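Local coordinates for protein aldehyde dehydrogenase (Burkholderia vietnamiensis, PDB 5KF0) that probably oxidises aldehydes to carboxylic acids with a nicotinamide dinucleotide coenzyme and binds NADPH, at residues T27-T32 and R189-A194; F88-E93 and A194-E199. All coordinates share one frame; numbering follows the deposited sequence.

How the contacts relate
Running from the N terminus, after strands 13-18 and 21-23 the chain forms strand 29-32, an outermost strand of a small mixed sheet, then helix 88-99, and only later reaches the 189-194 turn and helix 192-202. Contact 1 closes a loop of 156 intervening residues by bringing 27-32 against 189-194; contact 2 closes one of 100 residues between 88-93 and 194-199. Because 88-93 lies inside the first loop while 194-199 starts at the last residue of 189-194 and runs beyond it, the two closures cross rather than nest. They lie about 12 Å apart, centre to centre. Helix 192-202, itself part of the coenzyme-binding fold, is thus joined to the N-terminal sheet at its start and to helix 88-99 farther along.

Contact 1 of 2, residues T27-T32 and R189-A194; sequences TDLEVT and RTPVGA. With NDP (NADPH dihydro-nicotinamide-adenine-dinucleotide phosphate), chain E.
Val31 points its methyl groups at the CG-CD edge of Pro191 and the carbonyl before it. CG2 bears on the outer ring carbons, 3.5 Å from Pro191 CG and nearly as close to CD, while CG1 comes to 3.7 Å from the carbonyl oxygen of Arg189. With CG1 opposite the backbone N (chi1 -180°), this torsion directs CG1 to the Arg189 carbonyl and CG2 to the ring, side by side. Leu29, two residues earlier on the same face of the strand, crosses the ring at a slant, its CD2 lying 4.1 Å from Pro191 CG. No hydrogen bond spans the two segments directly; instead, the amine of Lys34 donates to both Thr32 O and Arg189 O and so bridges strand and turn.

Arg189 carries its side chain away from the strand, toward the coenzyme. A bend at chi3 (-66°) helps bring NH2 to O2N of the NADPH phosphate on the nicotinamide side. At 3.2 Å and an N-H...O angle of 140° this is a bent bond, with the oxygen at the edge of the guanidinium and near its plane; the arginine probably helps to offset the negative charge of the diphosphate.

Beyond the turn, the carboxylate of Glu98, from helix 88-99, accepts hydrogen bonds from the amides of Val192 and Gly193. Strand 29-32, outermost in its sheet within the chain, pairs antiparallel with 39-43, while helix 192-202 runs on from the turn as part of the crossover linking parallel strands 182-185 and 211-213 of the Rossmann-like coenzyme-binding sheet.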
loop_
_atom_site.group_PDB
_atom_site.type_symbol
_atom_site.label_atom_id
_atom_site.label_comp_id
_atom_site.label_asym_id
_atom_site.label_seq_id
_atom_site.Cartn_x
_atom_site.Cartn_y
_atom_site.Cartn_z
ATOM N N THR A 27 24.366 -27.734 34.218
ATOM C CA THR A 27 25.439 -26.935 33.636
ATOM C C THR A 27 26.165 -27.719 32.548
ATOM O O THR A 27 27.389 -27.652 32.418
ATOM C CB THR A 27 26.423 -26.467 34.708
ATOM O OG1 THR A 27 26.896 -27.592 35.445
ATOM C CG2 THR A 27 25.747 -25.492 35.669
ATOM N N ASP A 28 25.409 -28.458 31.729
ATOM C CA ASP A 28 26.033 -29.435 30.847
ATOM C C ASP A 28 26.596 -28.839 29.558
ATOM O O ASP A 28 27.444 -29.481 28.928
ATOM C CB ASP A 28 25.037 -30.549 30.517
ATOM C CG ASP A 28 24.708 -31.411 31.722
ATOM O OD1 ASP A 28 25.547 -31.510 32.644
ATOM O OD2 ASP A 28 23.608 -31.991 31.757
ATOM N N LEU A 29 26.181 -27.635 29.150
ATOM C CA LEU A 29 26.672 -27.042 27.906
ATOM C C LEU A 29 27.826 -26.087 28.213
ATOM O O LEU A 29 27.621 -25.001 28.764
ATOM C CB LEU A 29 25.551 -26.329 27.151
ATOM C CG LEU A 29 25.996 -25.628 25.856
ATOM C CD1 LEU A 29 26.727 -26.580 24.914
ATOM C CD2 LEU A 29 24.799 -24.994 25.129
ATOM N N GLU A 30 29.042 -26.497 27.858
ATOM C CA GLU A 30 30.207 -25.641 28.037
ATOM C C GLU A 30 30.336 -24.705 26.843
ATOM O O GLU A 30 30.266 -25.144 25.691
ATOM C CB GLU A 30 31.473 -26.486 28.187
ATOM C CG GLU A 30 31.451 -27.393 29.409
ATOM C CD GLU A 30 32.773 -28.099 29.644
ATOM O OE1 GLU A 30 33.445 -28.468 28.660
ATOM O OE2 GLU A 30 33.141 -28.275 30.823
ATOM N N VAL A 31 30.530 -23.418 27.115
ATOM C CA VAL A 31 30.711 -22.407 26.077
ATOM C C VAL A 31 32.147 -21.912 26.173
ATOM O O VAL A 31 32.548 -21.368 27.208
ATOM C CB VAL A 31 29.716 -21.249 26.238
ATOM C CG1 VAL A 31 29.923 -20.199 25.137
ATOM C CG2 VAL A 31 28.276 -21.774 26.260
ATOM N N THR A 32 32.926 -22.106 25.110
ATOM C CA THR A 32 34.327 -21.706 25.130
ATOM C C THR A 32 34.513 -20.285 24.619
ATOM O O THR A 32 33.748 -19.782 23.789
ATOM C CB THR A 32 35.186 -22.635 24.272
ATOM O OG1 THR A 32 34.715 -22.582 22.916
ATOM C CG2 THR A 32 35.133 -24.066 24.811
ATOM N N ARG A 189 27.280 -23.283 20.222
ATOM C CA ARG A 189 28.565 -22.615 20.389
ATOM C C ARG A 189 28.406 -21.191 20.904
ATOM O O ARG A 189 29.366 -20.644 21.466
ATOM C CB ARG A 189 29.343 -22.610 19.064
ATOM C CG ARG A 189 30.030 -23.958 18.740
ATOM C CD ARG A 189 30.539 -24.005 17.296
ATOM N NE ARG A 189 29.444 -23.978 16.327
ATOM C CZ ARG A 189 29.589 -23.921 15.003
ATOM N NH1 ARG A 189 30.794 -23.890 14.449
ATOM N NH2 ARG A 189 28.522 -23.886 14.231
ATOM N N THR A 190 27.230 -20.574 20.706
ATOM C CA THR A 190 27.000 -19.166 21.053
ATOM C C THR A 190 25.605 -18.966 21.639
ATOM O O THR A 190 24.790 -18.220 21.082
ATOM C CB THR A 190 27.179 -18.263 19.826
ATOM O OG1 THR A 190 26.219 -18.624 18.816
ATOM C CG2 THR A 190 28.594 -18.359 19.239
ATOM N N PRO A 191 25.303 -19.580 22.791
ATOM C CA PRO A 191 23.963 -19.430 23.381
ATOM C C PRO A 191 23.769 -18.237 24.308
ATOM O O PRO A 191 22.612 -17.899 24.600
ATOM C CB PRO A 191 23.804 -20.734 24.177
ATOM C CG PRO A 191 25.202 -20.956 24.722
ATOM C CD PRO A 191 26.144 -20.491 23.593
ATOM N N VAL A 192 24.843 -17.593 24.775
ATOM C CA VAL A 192 24.711 -16.656 25.887
ATOM C C VAL A 192 23.930 -15.415 25.475
ATOM O O VAL A 192 23.094 -14.915 26.240
ATOM C CB VAL A 192 26.094 -16.285 26.444
ATOM C CG1 VAL A 192 25.955 -15.210 27.522
ATOM C CG2 VAL A 192 26.783 -17.537 26.995
ATOM N N GLY A 193 24.211 -14.875 24.286
ATOM C CA GLY A 193 23.478 -13.701 23.832
ATOM C C GLY A 193 21.975 -13.915 23.841
ATOM O O GLY A 193 21.219 -13.084 24.357
ATOM N N ALA A 194 21.526 -15.046 23.283
ATOM C CA ALA A 194 20.100 -15.376 23.284
ATOM C C ALA A 194 19.542 -15.491 24.700
ATOM O O ALA A 194 18.379 -15.128 24.942
ATOM C CB ALA A 194 19.874 -16.680 22.512
HETATM P PA NDP E . 24.627 -24.569 11.065
HETATM O O1A NDP E . 23.737 -24.970 9.937
HETATM O O2A NDP E . 25.776 -25.552 11.288
HETATM O O5B NDP E . 23.829 -24.396 12.429
HETATM C C5B NDP E . 22.793 -23.383 12.470
HETATM C C4B NDP E . 21.806 -23.744 13.549
HETATM O O4B NDP E . 21.078 -24.930 13.159
HETATM C C3B NDP E . 22.428 -24.064 14.915
HETATM O O3B NDP E . 21.561 -23.639 15.963
HETATM C C2B NDP E . 22.487 -25.591 14.878
HETATM O O2B NDP E . 22.506 -26.224 16.173
HETATM C C1B NDP E . 21.152 -25.869 14.211
HETATM N N9A NDP E . 21.023 -27.209 13.653
HETATM C C8A NDP E . 21.897 -27.889 12.846
HETATM N N7A NDP E . 21.458 -29.065 12.460
HETATM C C5A NDP E . 20.213 -29.164 13.059
HETATM C C6A NDP E . 19.223 -30.167 13.037
HETATM N N6A NDP E . 19.352 -31.331 12.387
HETATM N N1A NDP E . 18.083 -29.939 13.728
HETATM C C2A NDP E . 17.954 -28.792 14.399
HETATM N N3A NDP E . 18.817 -27.777 14.499
HETATM C C4A NDP E . 19.932 -28.029 13.801
HETATM O O3 NDP E . 25.207 -23.119 10.773
HETATM P PN NDP E . 26.272 -22.206 11.525
HETATM O O1N NDP E . 25.846 -21.992 12.931
HETATM O O2N NDP E . 27.622 -22.847 11.328
HETATM O O5D NDP E . 26.211 -20.816 10.765
HETATM C C5D NDP E . 26.831 -20.544 9.497
HETATM C C4D NDP E . 25.807 -20.717 8.404
HETATM O O4D NDP E . 24.683 -19.825 8.632
HETATM C C3D NDP E . 26.362 -20.373 7.019
HETATM O O3D NDP E . 25.947 -21.293 6.016
HETATM C C2D NDP E . 25.806 -18.970 6.788
HETATM O O2D NDP E . 25.717 -18.538 5.435
HETATM C C1D NDP E . 24.439 -19.088 7.449
HETATM N N1N NDP E . 23.956 -17.746 7.750
HETATM C C2N NDP E . 22.820 -17.243 7.161
HETATM C C3N NDP E . 22.441 -15.956 7.295
HETATM C C7N NDP E . 21.166 -15.438 6.728
HETATM O O7N NDP E . 20.580 -14.538 7.346
HETATM N N7N NDP E . 20.741 -15.904 5.555
HETATM C C4N NDP E . 23.324 -14.992 8.001
HETATM C C5N NDP E . 24.318 -15.700 8.857
HETATM C C6N NDP E . 24.621 -16.969 8.653
HETATM P P2B NDP E . 23.916 -26.489 16.969
HETATM O O1X NDP E . 24.997 -25.799 16.226
HETATM O O2X NDP E . 23.618 -25.994 18.354
HETATM O O3X NDP E . 24.108 -27.991 17.005
#

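Contact 2 of 2, residues F88-E93 and A194-E199; sequences FDELAE and ALIIAE. With MG (magnesium ion), chain F.
Leu91 and Ile196 pass one another in opposite directions where helices 88-99 and 192-202 come together. Leu91 CD2 meets the branch methyl CG2 of Ile196 at 3.6 Å and also lies 4.0 Å from its CD1. That same CD1 approaches the Glu90 carboxylate obliquely from its OE2 side, 4.0 Å from Glu90 OE2. Glu90 reaches there with an extended chain, its CG opposite the backbone N (chi1 172°).

Arg87, just ahead of helix 88-99, organises the next shell. It forms salt bridges with Glu90 through NH2 and with Glu199 through NH1, and it also touches Ile196. Leu91 is backed by Val110 of helix 103-123. Elsewhere on helix 88-99, away from this interface, Glu93 OE2 binds magnesium at 1.9 Å; His6 and His8, from what is evidently an N-terminal polyhistidine tag, complete the protein ligands, which suggests a site of little native significance.

The pairing is thus apolar at its centre and ionic at its margin. Glu90 OE2 and Glu199 OE2 stand 5.2 Å apart, and the shared arginine probably offsets their mutual repulsion, turning two like charges into a link between the helices.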
loop_
_atom_site.group_PDB
_atom_site.type_symbol
_atom_site.label_atom_id
_atom_site.label_comp_id
_atom_site.label_asym_id
_atom_site.label_seq_id
_atom_site.Cartn_x
_atom_site.Cartn_y
_atom_site.Cartn_z
ATOM N N PHE A 88 24.685 -2.649 27.003
ATOM C CA PHE A 88 25.370 -2.670 25.713
ATOM C C PHE A 88 26.739 -3.334 25.814
ATOM O O PHE A 88 27.066 -4.235 25.027
ATOM C CB PHE A 88 25.494 -1.235 25.195
ATOM C CG PHE A 88 26.045 -1.129 23.804
ATOM C CD1 PHE A 88 25.194 -1.028 22.715
ATOM C CD2 PHE A 88 27.415 -1.110 23.585
ATOM C CE1 PHE A 88 25.699 -0.925 21.428
ATOM C CE2 PHE A 88 27.927 -0.998 22.300
ATOM C CZ PHE A 88 27.075 -0.915 21.227
ATOM N N ASP A 89 27.559 -2.898 26.775
ATOM C CA ASP A 89 28.909 -3.448 26.897
ATOM C C ASP A 89 28.891 -4.906 27.331
ATOM O O ASP A 89 29.756 -5.685 26.914
ATOM C CB ASP A 89 29.729 -2.611 27.876
ATOM C CG ASP A 89 29.932 -1.183 27.397
ATOM O OD1 ASP A 89 30.071 -0.975 26.185
ATOM O OD2 ASP A 89 29.960 -0.262 28.241
ATOM N N GLU A 90 27.920 -5.293 28.160
ATOM C CA GLU A 90 27.796 -6.690 28.555
ATOM C C GLU A 90 27.484 -7.567 27.350
ATOM O O GLU A 90 28.106 -8.623 27.151
ATOM C CB GLU A 90 26.716 -6.828 29.627
ATOM C CG GLU A 90 26.367 -8.256 29.988
ATOM C CD GLU A 90 25.157 -8.332 30.902
ATOM O OE1 GLU A 90 24.626 -7.267 31.293
ATOM O OE2 GLU A 90 24.733 -9.459 31.227
ATOM N N LEU A 91 26.514 -7.143 26.532
ATOM C CA LEU A 91 26.166 -7.900 25.334
ATOM C C LEU A 91 27.346 -7.989 24.378
ATOM O O LEU A 91 27.614 -9.057 23.806
ATOM C CB LEU A 91 24.960 -7.254 24.647
ATOM C CG LEU A 91 23.640 -7.533 25.372
ATOM C CD1 LEU A 91 22.590 -6.493 25.006
ATOM C CD2 LEU A 91 23.152 -8.942 25.055
ATOM N N ALA A 92 28.054 -6.870 24.180
ATOM C CA ALA A 92 29.187 -6.850 23.262
ATOM C C ALA A 92 30.299 -7.772 23.737
ATOM O O ALA A 92 30.903 -8.492 22.933
ATOM C CB ALA A 92 29.712 -5.422 23.103
ATOM N N GLU A 93 30.592 -7.760 25.038
ATOM C CA GLU A 93 31.653 -8.626 25.534
ATOM C C GLU A 93 31.257 -10.091 25.428
ATOM O O GLU A 93 32.082 -10.937 25.066
ATOM C CB GLU A 93 32.017 -8.279 26.979
ATOM C CG GLU A 93 32.942 -9.336 27.574
ATOM C CD GLU A 93 33.610 -8.928 28.865
ATOM O OE1 GLU A 93 32.966 -8.264 29.705
ATOM O OE2 GLU A 93 34.793 -9.289 29.036
ATOM N N ALA A 194 21.526 -15.046 23.283
ATOM C CA ALA A 194 20.100 -15.376 23.284
ATOM C C ALA A 194 19.542 -15.491 24.700
ATOM O O ALA A 194 18.379 -15.128 24.942
ATOM C CB ALA A 194 19.874 -16.680 22.512
ATOM N N LEU A 195 20.341 -15.997 25.643
ATOM C CA LEU A 195 19.871 -16.119 27.020
ATOM C C LEU A 195 19.832 -14.770 27.731
ATOM O O LEU A 195 19.052 -14.595 28.670
ATOM C CB LEU A 195 20.742 -17.104 27.798
ATOM C CG LEU A 195 20.645 -18.532 27.253
ATOM C CD1 LEU A 195 21.695 -19.412 27.914
ATOM C CD2 LEU A 195 19.239 -19.125 27.454
ATOM N N ILE A 196 20.652 -13.802 27.308
ATOM C CA ILE A 196 20.502 -12.452 27.852
ATOM C C ILE A 196 19.241 -11.794 27.290
ATOM O O ILE A 196 18.487 -11.132 28.022
ATOM C CB ILE A 196 21.760 -11.608 27.576
ATOM C CG1 ILE A 196 22.963 -12.173 28.338
ATOM C CG2 ILE A 196 21.511 -10.152 27.991
ATOM C CD1 ILE A 196 24.281 -11.564 27.900
ATOM N N ILE A 197 18.985 -11.976 25.993
ATOM C CA ILE A 197 17.712 -11.546 25.410
ATOM C C ILE A 197 16.551 -12.148 26.195
ATOM O O ILE A 197 15.595 -11.451 26.558
ATOM C CB ILE A 197 17.644 -11.920 23.916
ATOM C CG1 ILE A 197 18.670 -11.123 23.100
ATOM C CG2 ILE A 197 16.237 -11.696 23.370
ATOM C CD1 ILE A 197 18.694 -11.479 21.614
ATOM N N ALA A 198 16.643 -13.450 26.508
ATOM C CA ALA A 198 15.580 -14.113 27.265
ATOM C C ALA A 198 15.417 -13.519 28.658
ATOM O O ALA A 198 14.288 -13.342 29.136
ATOM C CB ALA A 198 15.866 -15.615 27.356
ATOM N N GLU A 199 16.531 -13.221 29.336
ATOM C CA GLU A 199 16.452 -12.632 30.672
ATOM C C GLU A 199 15.729 -11.289 30.637
ATOM O O GLU A 199 14.920 -10.981 31.521
ATOM C CB GLU A 199 17.860 -12.466 31.240
ATOM C CG GLU A 199 17.912 -11.887 32.638
ATOM C CD GLU A 199 19.303 -11.369 32.980
ATOM O OE1 GLU A 199 19.406 -10.423 33.782
ATOM O OE2 GLU A 199 20.290 -11.897 32.424
HETATM MG MG MG F . 35.447 -9.113 30.818
#